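PDB 4HDT: 3-hydroxyisobutyryl-CoA hydrolase from Mycobacterium thermoresistibile, which probably hydrolyses 3-hydroxy-2-methylpropanoyl-CoA (3-hydroxyisobutyryl-CoA) to the free hydroxy acid and coenzyme A, as a member of the enoyl-CoA hydratase/isomerase (crotonase-like) family. Local coordinates for residues S110-I115 against T136-P141; N128-T133 against F185-V190; Y293-A298 against A337-V342. One frame throughout, in Å; residues are numbered along the deposited sequence. Where two conformers were deposited one is given.

Contact 1 (S110-I115 against T136-P141); sequences SIMDGI and TKMAMP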
loop_
_atom_site.group_PDB
_atom_site.type_symbol
_atom_site.label_atom_id
_atom_site.label_comp_id
_atom_site.label_asym_id
_atom_site.label_seq_id
_atom_site.Cartn_x
_atom_site.Cartn_y
_atom_site.Cartn_z
ATOM N N SER A 110 6.523 -5.267 11.529
ATOM C CA SER A 110 5.130 -4.861 11.260
ATOM C C SER A 110 4.255 -6.084 11.279
ATOM O O SER A 110 4.629 -7.153 10.757
ATOM C CB SER A 110 4.990 -4.149 9.964
ATOM O OG SER A 110 5.480 -4.949 8.906
ATOM N N ILE A 111 3.126 -5.960 11.971
ATOM C CA ILE A 111 2.154 -7.057 12.073
ATOM C C ILE A 111 0.992 -6.803 11.129
ATOM O O ILE A 111 -0.026 -6.211 11.482
ATOM C CB ILE A 111 1.637 -7.277 13.517
ATOM C CG1 ILE A 111 2.786 -7.343 14.533
ATOM C CG2 ILE A 111 0.725 -8.506 13.577
ATOM C CD1 ILE A 111 3.745 -8.464 14.309
ATOM N N MET A 112 1.185 -7.264 9.894
ATOM C CA MET A 112 0.231 -7.018 8.811
ATOM C C MET A 112 -0.785 -8.171 8.799
ATOM O O MET A 112 -0.915 -8.946 7.856
ATOM C CB MET A 112 1.023 -6.877 7.493
ATOM C CG MET A 112 1.800 -5.556 7.415
ATOM S SD MET A 112 2.545 -5.239 5.809
ATOM C CE MET A 112 3.854 -6.433 5.913
ATOM N N ASP A 113 -1.556 -8.191 9.868
ATOM C CA ASP A 113 -2.618 -9.155 10.129
ATOM C C ASP A 113 -3.920 -8.625 9.560
ATOM O O ASP A 113 -4.134 -7.426 9.431
ATOM C CB ASP A 113 -2.709 -9.286 11.637
ATOM C CG ASP A 113 -3.807 -10.191 12.087
ATOM O OD1 ASP A 113 -3.966 -11.294 11.602
ATOM O OD2 ASP A 113 -4.526 -9.756 13.004
ATOM N N GLY A 114 -4.783 -9.521 9.125
ATOM C CA GLY A 114 -6.097 -9.116 8.652
ATOM C C GLY A 114 -6.084 -8.148 7.478
ATOM O O GLY A 114 -5.225 -8.214 6.590
ATOM N N ILE A 115 -7.010 -7.217 7.480
ATOM C CA ILE A 115 -7.112 -6.237 6.390
ATOM C C ILE A 115 -5.910 -5.271 6.433
ATOM O O ILE A 115 -5.685 -4.605 7.429
ATOM C CB ILE A 115 -8.438 -5.450 6.512
ATOM C CG1 ILE A 115 -9.632 -6.383 6.275
ATOM C CG2 ILE A 115 -8.479 -4.292 5.532
ATOM C CD1 ILE A 115 -10.972 -5.782 6.659
ATOM N N THR A 136 -4.491 -12.417 6.748
ATOM C CA THR A 136 -4.097 -11.277 5.927
ATOM C C THR A 136 -4.882 -11.176 4.608
ATOM O O THR A 136 -4.989 -12.171 3.851
ATOM C CB THR A 136 -2.578 -11.323 5.661
ATOM O OG1 THR A 136 -1.887 -11.285 6.932
ATOM C CG2 THR A 136 -2.121 -10.186 4.722
ATOM N N LYS A 137 -5.461 -9.993 4.378
ATOM C CA LYS A 137 -6.119 -9.622 3.117
ATOM C C LYS A 137 -5.500 -8.304 2.721
ATOM O O LYS A 137 -5.880 -7.239 3.239
ATOM C CB LYS A 137 -7.649 -9.563 3.271
ATOM C CG LYS A 137 -8.191 -10.962 3.602
ATOM C CD LYS A 137 -9.692 -11.043 3.639
ATOM C CE LYS A 137 -10.161 -12.459 3.973
ATOM N NZ LYS A 137 -9.962 -12.830 5.432
ATOM N N MET A 138 -4.509 -8.383 1.820
ATOM C CA MET A 138 -3.687 -7.224 1.457
ATOM C C MET A 138 -4.052 -6.758 0.074
ATOM O O MET A 138 -4.317 -7.563 -0.805
ATOM C CB MET A 138 -2.193 -7.581 1.545
ATOM C CG MET A 138 -1.241 -6.386 1.399
ATOM S SD MET A 138 0.506 -6.782 1.670
ATOM C CE MET A 138 0.561 -7.259 3.367
ATOM N N ALA A 139 -4.075 -5.456 -0.135
ATOM C CA ALA A 139 -4.418 -4.935 -1.447
ATOM C C ALA A 139 -3.933 -3.526 -1.641
ATOM O O ALA A 139 -3.676 -2.803 -0.659
ATOM C CB ALA A 139 -5.926 -4.976 -1.684
ATOM N N MET A 140 -3.759 -3.163 -2.919
ATOM C CA MET A 140 -3.615 -1.774 -3.363
ATOM C C MET A 140 -4.799 -1.470 -4.283
ATOM O O MET A 140 -4.729 -1.627 -5.499
ATOM C CB MET A 140 -2.252 -1.560 -4.054
ATOM C CG MET A 140 -1.058 -1.845 -3.141
ATOM S SD MET A 140 -0.932 -0.746 -1.720
ATOM C CE MET A 140 -0.621 0.853 -2.510
ATOM N N PRO A 141 -5.930 -1.071 -3.687
ATOM C CA PRO A 141 -7.212 -0.974 -4.406
ATOM C C PRO A 141 -7.559 0.405 -4.993
ATOM O O PRO A 141 -8.723 0.656 -5.392
ATOM C CB PRO A 141 -8.176 -1.301 -3.282
ATOM C CG PRO A 141 -7.587 -0.571 -2.146
ATOM C CD PRO A 141 -6.107 -0.775 -2.256
#
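Thr-136 reaches across to the backbone of Met-112 at the buried end of this contact: its OG1 donates to Met-112 O at 2.7 Å, in the carbonyl plane. With chi1 at -59°, OG1 stands beside its own backbone N, and CG2, anti to that N, also comes up to the same carbonyl oxygen. OG1 is held a second time, by the backbone N of Thr-133, so the hydroxyl ties the loop before strand 137-139 to Met-112, near where the chain turns out of the main sheet. In the same buried part the CE methyl at the end of Met-138 comes 3.7 Å from SD of Met-112, part-way along its chain, the two side chains crossing at a slant. Val-132 touches both, and Phe-185 and Val-121 close round Met-138. Met-112 is the centre of an inverse gamma turn in this crotonase-like fold; after it, Ile-115 pairs in parallel with Lys-137 to start the small second sheet of strands 115-117 and 137-139. There Lys-137 N donates to Gly-114 O at 2.8 Å and 172°, although the nitrogen sits well above the carbonyl plane. The packing is looser on the face bearing Ile-115 and Lys-137. Lys-137 is exposed and its chain, extended as far as CE and bent only at NZ, leads away from Ile-115; the nearest approach of the Ile-115 side chain is CB to Lys-137 O, 4.5 Å. Asp-113 OD1 accepts from Thr-133 OG1 and is hydrogen-bonded to His-192 ND1.

Contact 2 (N128-T133 against F185-V190); sequences NVRVVT and FADHYV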
loop_
_atom_site.group_PDB
_atom_site.type_symbol
_atom_site.label_atom_id
_atom_site.label_comp_id
_atom_site.label_asym_id
_atom_site.label_seq_id
_atom_site.Cartn_x
_atom_site.Cartn_y
_atom_site.Cartn_z
ATOM N N ASN A 128 11.385 -4.001 7.961
ATOM C CA ASN A 128 12.419 -4.977 7.713
ATOM C C ASN A 128 12.175 -6.309 8.345
ATOM O O ASN A 128 12.890 -7.279 8.053
ATOM C CB ASN A 128 13.796 -4.411 8.102
ATOM C CG ASN A 128 13.786 -3.794 9.479
ATOM O OD1 ASN A 128 13.601 -4.511 10.434
ATOM N ND2 ASN A 128 14.110 -2.459 9.604
ATOM N N VAL A 129 11.141 -6.368 9.192
ATOM C CA VAL A 129 10.632 -7.641 9.704
ATOM C C VAL A 129 9.107 -7.648 9.540
ATOM O O VAL A 129 8.334 -7.299 10.463
ATOM C CB VAL A 129 11.006 -7.926 11.157
ATOM C CG1 VAL A 129 10.645 -9.354 11.539
ATOM C CG2 VAL A 129 12.495 -7.729 11.374
ATOM N N ARG A 130 8.676 -8.081 8.352
ATOM C CA ARG A 130 7.284 -7.911 7.924
ATOM C C ARG A 130 6.544 -9.222 8.079
ATOM O O ARG A 130 6.895 -10.208 7.434
ATOM C CB ARG A 130 7.254 -7.467 6.473
ATOM C CG ARG A 130 7.964 -6.110 6.236
ATOM C CD ARG A 130 8.155 -5.766 4.785
ATOM N NE ARG A 130 8.978 -6.771 4.101
ATOM C CZ ARG A 130 9.077 -6.851 2.779
ATOM N NH1 ARG A 130 8.482 -5.953 2.011
ATOM N NH2 ARG A 130 9.776 -7.830 2.209
ATOM N N VAL A 131 5.574 -9.207 8.968
ATOM C CA VAL A 131 4.852 -10.448 9.359
ATOM C C VAL A 131 3.422 -10.406 8.817
ATOM O O VAL A 131 2.704 -9.385 8.964
ATOM C CB VAL A 131 4.807 -10.594 10.887
ATOM C CG1 VAL A 131 4.030 -11.835 11.298
ATOM C CG2 VAL A 131 6.234 -10.599 11.482
ATOM N N VAL A 132 3.035 -11.473 8.139
ATOM C CA VAL A 132 1.642 -11.668 7.719
ATOM C C VAL A 132 1.105 -12.930 8.345
ATOM O O VAL A 132 1.851 -13.711 8.943
ATOM C CB VAL A 132 1.487 -11.717 6.178
ATOM C CG1 VAL A 132 1.692 -10.336 5.552
ATOM C CG2 VAL A 132 2.467 -12.711 5.576
ATOM N N THR A 133 -0.219 -13.120 8.275
ATOM C CA THR A 133 -0.860 -14.216 8.979
ATOM C C THR A 133 -1.827 -14.944 8.047
ATOM O O THR A 133 -1.950 -14.585 6.865
ATOM C CB THR A 133 -1.702 -13.711 10.177
ATOM O OG1 THR A 133 -2.898 -13.049 9.671
ATOM C CG2 THR A 133 -0.924 -12.753 11.059
ATOM N N PHE A 185 6.180 -8.256 -0.459
ATOM C CA PHE A 185 5.508 -7.278 0.451
ATOM C C PHE A 185 5.655 -7.668 1.924
ATOM O O PHE A 185 5.332 -6.898 2.833
ATOM C CB PHE A 185 4.010 -7.168 0.128
ATOM C CG PHE A 185 3.663 -6.288 -1.054
ATOM C CD1 PHE A 185 4.166 -6.543 -2.323
ATOM C CD2 PHE A 185 2.783 -5.223 -0.925
ATOM C CE1 PHE A 185 3.828 -5.776 -3.420
ATOM C CE2 PHE A 185 2.437 -4.436 -2.035
ATOM C CZ PHE A 185 2.944 -4.717 -3.299
ATOM N N ALA A 186 6.119 -8.895 2.170
ATOM C CA ALA A 186 6.311 -9.391 3.535
ATOM C C ALA A 186 7.370 -10.489 3.530
ATOM O O ALA A 186 7.722 -10.992 2.464
ATOM C CB ALA A 186 4.989 -9.912 4.111
ATOM N N ASP A 187 7.786 -10.854 4.727
ATOM C CA ASP A 187 8.933 -11.738 4.971
ATOM C C ASP A 187 8.546 -13.071 5.684
ATOM O O ASP A 187 9.144 -14.114 5.395
ATOM C CB ASP A 187 9.932 -10.998 5.846
ATOM C CG ASP A 187 10.402 -9.664 5.239
ATOM O OD1 ASP A 187 10.940 -9.702 4.078
ATOM O OD2 ASP A 187 10.265 -8.622 5.943
ATOM N N HIS A 188 7.644 -13.006 6.668
ATOM C CA HIS A 188 7.419 -14.111 7.609
ATOM C C HIS A 188 5.908 -14.315 7.803
ATOM O O HIS A 188 5.131 -13.369 7.697
ATOM C CB HIS A 188 8.023 -13.827 8.967
ATOM C CG HIS A 188 9.473 -13.422 8.916
ATOM N ND1 HIS A 188 10.464 -14.312 8.621
ATOM C CD2 HIS A 188 10.071 -12.221 9.096
ATOM C CE1 HIS A 188 11.634 -13.685 8.627
ATOM N NE2 HIS A 188 11.420 -12.414 8.910
ATOM N N TYR A 189 5.567 -15.559 8.061
ATOM C CA TYR A 189 4.161 -16.000 8.257
ATOM C C TYR A 189 3.956 -16.567 9.659
ATOM O O TYR A 189 4.709 -17.454 10.092
ATOM C CB TYR A 189 3.816 -17.038 7.212
ATOM C CG TYR A 189 2.483 -17.710 7.398
ATOM C CD1 TYR A 189 1.315 -17.157 6.885
ATOM C CD2 TYR A 189 2.411 -18.897 8.091
ATOM C CE1 TYR A 189 0.105 -17.823 7.051
ATOM C CE2 TYR A 189 1.233 -19.551 8.276
ATOM C CZ TYR A 189 0.090 -19.015 7.753
ATOM O OH TYR A 189 -1.063 -19.716 7.971
ATOM N N VAL A 190 2.966 -16.026 10.382
ATOM C CA VAL A 190 2.660 -16.429 11.750
ATOM C C VAL A 190 1.124 -16.514 11.797
ATOM O O VAL A 190 0.470 -15.516 11.491
ATOM C CB VAL A 190 3.127 -15.391 12.819
ATOM C CG1 VAL A 190 2.683 -15.793 14.225
ATOM C CG2 VAL A 190 4.643 -15.237 12.848
HETATM O O HOH W 1 13.296 -10.273 8.761
#
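This is a parallel pairing of beta strands reinforced by a salt bridge, at the border of the main sheet where strand 188-189 lies outermost beside 129-132. Arg-130 and Asp-187 fasten the entry to the pair. The arginine, bent at chi3 (-61°), grips the carboxylate side-on: NE to Asp-187 OD2 and NH2 to Asp-187 OD1, each 2.9 Å and nearly straight. Both oxygens lie in the guanidinium plane but are met from above the carboxylate plane, the two planes being 48° apart. OD2 also accepts Arg-130 N through its anti lone pair. Ala-186 N lies over the centre of one guanidinium face, and NH1 donates to Gly-184 O and Ala-125 O. Arg-130 O takes two backbone donors, Asp-187 N and His-188 N, before the regular parallel pattern continues with Val-132 N to His-188 O (2.9 Å) and Val-190 N to Val-132 O (2.9 Å). Water 1 joins His-188 NE2, in its ring plane, to Asn-128 O. Val-131 CG1 packs 3.8 Å from Val-190 CG2 on the face met by helix 195-205; on the other, beside helix 177-183, Val-132 CG1 meets Ala-186 CB at 3.6 Å. An outermost parallel strand with helices against both faces fits the beta-beta-alpha spiral core of the crotonase superfamily.

Contact 3 (Y293-A298 against A337-V342); sequences YRVSCA and AYFAPV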
loop_
_atom_site.group_PDB
_atom_site.type_symbol
_atom_site.label_atom_id
_atom_site.label_comp_id
_atom_site.label_asym_id
_atom_site.label_seq_id
_atom_site.Cartn_x
_atom_site.Cartn_y
_atom_site.Cartn_z
ATOM N N TYR A 293 4.115 11.262 -5.660
ATOM C CA TYR A 293 3.566 12.517 -5.136
ATOM C C TYR A 293 3.036 13.390 -6.285
ATOM O O TYR A 293 1.966 13.977 -6.164
ATOM C CB TYR A 293 4.645 13.267 -4.347
ATOM C CG TYR A 293 4.187 14.544 -3.704
ATOM C CD1 TYR A 293 3.353 14.514 -2.568
ATOM C CD2 TYR A 293 4.590 15.772 -4.203
ATOM C CE1 TYR A 293 2.922 15.669 -1.967
ATOM C CE2 TYR A 293 4.154 16.925 -3.617
ATOM C CZ TYR A 293 3.331 16.894 -2.508
ATOM O OH TYR A 293 2.938 18.121 -1.981
ATOM N N ARG A 294 3.777 13.472 -7.392
ATOM C CA ARG A 294 3.279 14.192 -8.588
ATOM C C ARG A 294 1.940 13.598 -9.038
ATOM O O ARG A 294 0.988 14.323 -9.320
ATOM C CB ARG A 294 4.265 14.121 -9.762
ATOM C CG ARG A 294 5.578 14.852 -9.484
ATOM C CD ARG A 294 6.572 14.626 -10.611
ATOM N NE ARG A 294 7.657 15.591 -10.620
ATOM C CZ ARG A 294 8.602 15.660 -11.575
ATOM N NH1 ARG A 294 8.613 14.786 -12.586
ATOM N NH2 ARG A 294 9.543 16.598 -11.516
ATOM N N VAL A 295 1.868 12.270 -9.073
ATOM C CA VAL A 295 0.657 11.578 -9.520
ATOM C C VAL A 295 -0.518 11.855 -8.580
ATOM O O VAL A 295 -1.628 12.174 -9.048
ATOM C CB VAL A 295 0.920 10.075 -9.691
ATOM C CG1 VAL A 295 -0.339 9.255 -9.924
ATOM C CG2 VAL A 295 1.923 9.836 -10.845
ATOM N N SER A 296 -0.280 11.754 -7.272
ATOM C CA SER A 296 -1.342 12.025 -6.284
ATOM C C SER A 296 -1.834 13.470 -6.382
ATOM O O SER A 296 -3.020 13.712 -6.391
ATOM C CB SER A 296 -0.891 11.688 -4.868
ATOM O OG SER A 296 -0.548 10.297 -4.754
ATOM N N CYS A 297 -0.897 14.411 -6.461
ATOM C CA CYS A 297 -1.231 15.821 -6.627
ATOM C C CYS A 297 -2.083 16.051 -7.866
ATOM O O CYS A 297 -3.070 16.810 -7.815
ATOM C CB CYS A 297 0.029 16.646 -6.705
ATOM S SG CYS A 297 0.845 16.916 -5.106
ATOM N N ALA A 298 -1.697 15.434 -8.982
ATOM C CA ALA A 298 -2.477 15.549 -10.220
ATOM C C ALA A 298 -3.895 14.971 -10.042
ATOM O O ALA A 298 -4.886 15.592 -10.508
ATOM C CB ALA A 298 -1.740 14.872 -11.372
ATOM N N ALA A 337 -0.063 13.987 -18.184
ATOM C CA ALA A 337 -0.416 15.098 -17.260
ATOM C C ALA A 337 -0.245 14.734 -15.781
ATOM O O ALA A 337 0.025 15.598 -14.965
ATOM C CB ALA A 337 -1.839 15.549 -17.517
ATOM N N TYR A 338 -0.376 13.461 -15.428
ATOM C CA TYR A 338 -0.242 13.052 -14.034
ATOM C C TYR A 338 1.192 13.060 -13.536
ATOM O O TYR A 338 1.431 13.036 -12.337
ATOM C CB TYR A 338 -0.851 11.684 -13.799
ATOM C CG TYR A 338 -2.361 11.668 -13.691
ATOM C CD1 TYR A 338 -3.164 11.830 -14.814
ATOM C CD2 TYR A 338 -2.964 11.391 -12.482
ATOM C CE1 TYR A 338 -4.557 11.782 -14.715
ATOM C CE2 TYR A 338 -4.345 11.301 -12.366
ATOM C CZ TYR A 338 -5.138 11.499 -13.479
ATOM O OH TYR A 338 -6.500 11.387 -13.347
ATOM N N PHE A 339 2.157 13.144 -14.454
ATOM C CA PHE A 339 3.569 13.078 -14.124
ATOM C C PHE A 339 4.229 14.442 -14.196
ATOM O O PHE A 339 5.440 14.530 -14.060
ATOM C CB PHE A 339 4.263 12.063 -15.053
ATOM C CG PHE A 339 3.761 10.672 -14.868
ATOM C CD1 PHE A 339 4.300 9.866 -13.892
ATOM C CD2 PHE A 339 2.721 10.162 -15.648
ATOM C CE1 PHE A 339 3.805 8.588 -13.669
ATOM C CE2 PHE A 339 2.240 8.885 -15.447
ATOM C CZ PHE A 339 2.769 8.099 -14.461
ATOM N N ALA A 340 3.423 15.498 -14.316
ATOM C CA ALA A 340 3.953 16.850 -14.373
ATOM C C ALA A 340 4.646 17.240 -13.069
ATOM O O ALA A 340 4.237 16.822 -11.950
ATOM C CB ALA A 340 2.858 17.835 -14.706
ATOM N N PRO A 341 5.725 18.035 -13.198
ATOM C CA PRO A 341 6.365 18.635 -12.024
ATOM C C PRO A 341 5.396 19.404 -11.174
ATOM O O PRO A 341 4.460 20.013 -11.695
ATOM C CB PRO A 341 7.335 19.659 -12.631
ATOM C CG PRO A 341 7.652 19.138 -13.977
ATOM C CD PRO A 341 6.461 18.326 -14.439
ATOM N N VAL A 342 5.668 19.434 -9.881
ATOM C CA VAL A 342 4.882 20.224 -8.946
ATOM C C VAL A 342 5.852 21.053 -8.102
ATOM O O VAL A 342 7.046 20.790 -8.108
ATOM C CB VAL A 342 4.005 19.318 -8.065
ATOM C CG1 VAL A 342 3.025 18.546 -8.939
ATOM C CG2 VAL A 342 4.850 18.404 -7.176
HETATM O O HOH W 2 1.585 16.304 -11.357
HETATM O O HOH W 3 7.204 12.323 -12.641
#
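Tyr-338 lies against Ala-298 and Val-295, where the loop following helix 332-336 packs on helix 285-299 in the C-terminal helical part of this crotonase-like chain. Tyr-338 meets Ala-298 CB at both CA (3.6 Å) and ring atom CD2, while Val-295 O lies at the ring edge. Tyr-338 O receives a C-H...O contact from Val-295 CA at 3.3 Å. Phe-339 lies alongside Val-295 and offers a ring face to CG2, a CH-pi contact 4.1 Å from the centroid and 29° off the normal; Arg-278 makes a cation-pi contact with the same ring. The Phe-339 carbonyl reaches Arg-294 through water 3, which accepts from NH1 (2.8 Å) in the guanidinium plane. Ala-340 O lies against the aliphatic part of Arg-294, with CG at 3.4 Å, and water 2 lies between this oxygen and Arg-294 O. Pro-341 lies against one face of the guanidinium, its CA offset toward the rim. The arginine chain, extended from CG to NE, carries the group past the proline to a salt bridge between NH2 and Glu-345 OE2. Val-342 finally divides its methyls, CG1 near Cys-297 CB and CG2 3.9 Å from CE2 of Tyr-293.

Contacts 1 and 2 form one continuous region, their centres 10 Å apart and their segments alternating along the chain. Strands 108-112 and 129-132 are neighbours in the main sheet: Met-112 N lies 2.8 Å from Val-131 O, and Met-112 CE packs 3.6 Å from Arg-130 CB. Asp-113 of contact 1, held by Thr-133 OG1 of contact 2, is hydrogen-bonded to His-192, which binds a zinc ion together with Glu-64; the Asp-113 side chain is about 6 Å from a bound zinc. Contact 3 stands apart, its centre 27 Å from that of contact 1 and 32 Å from that of contact 2, across the chain's centre from the latter. Its Tyr-293 side chain is about 12 Å from a bound zinc.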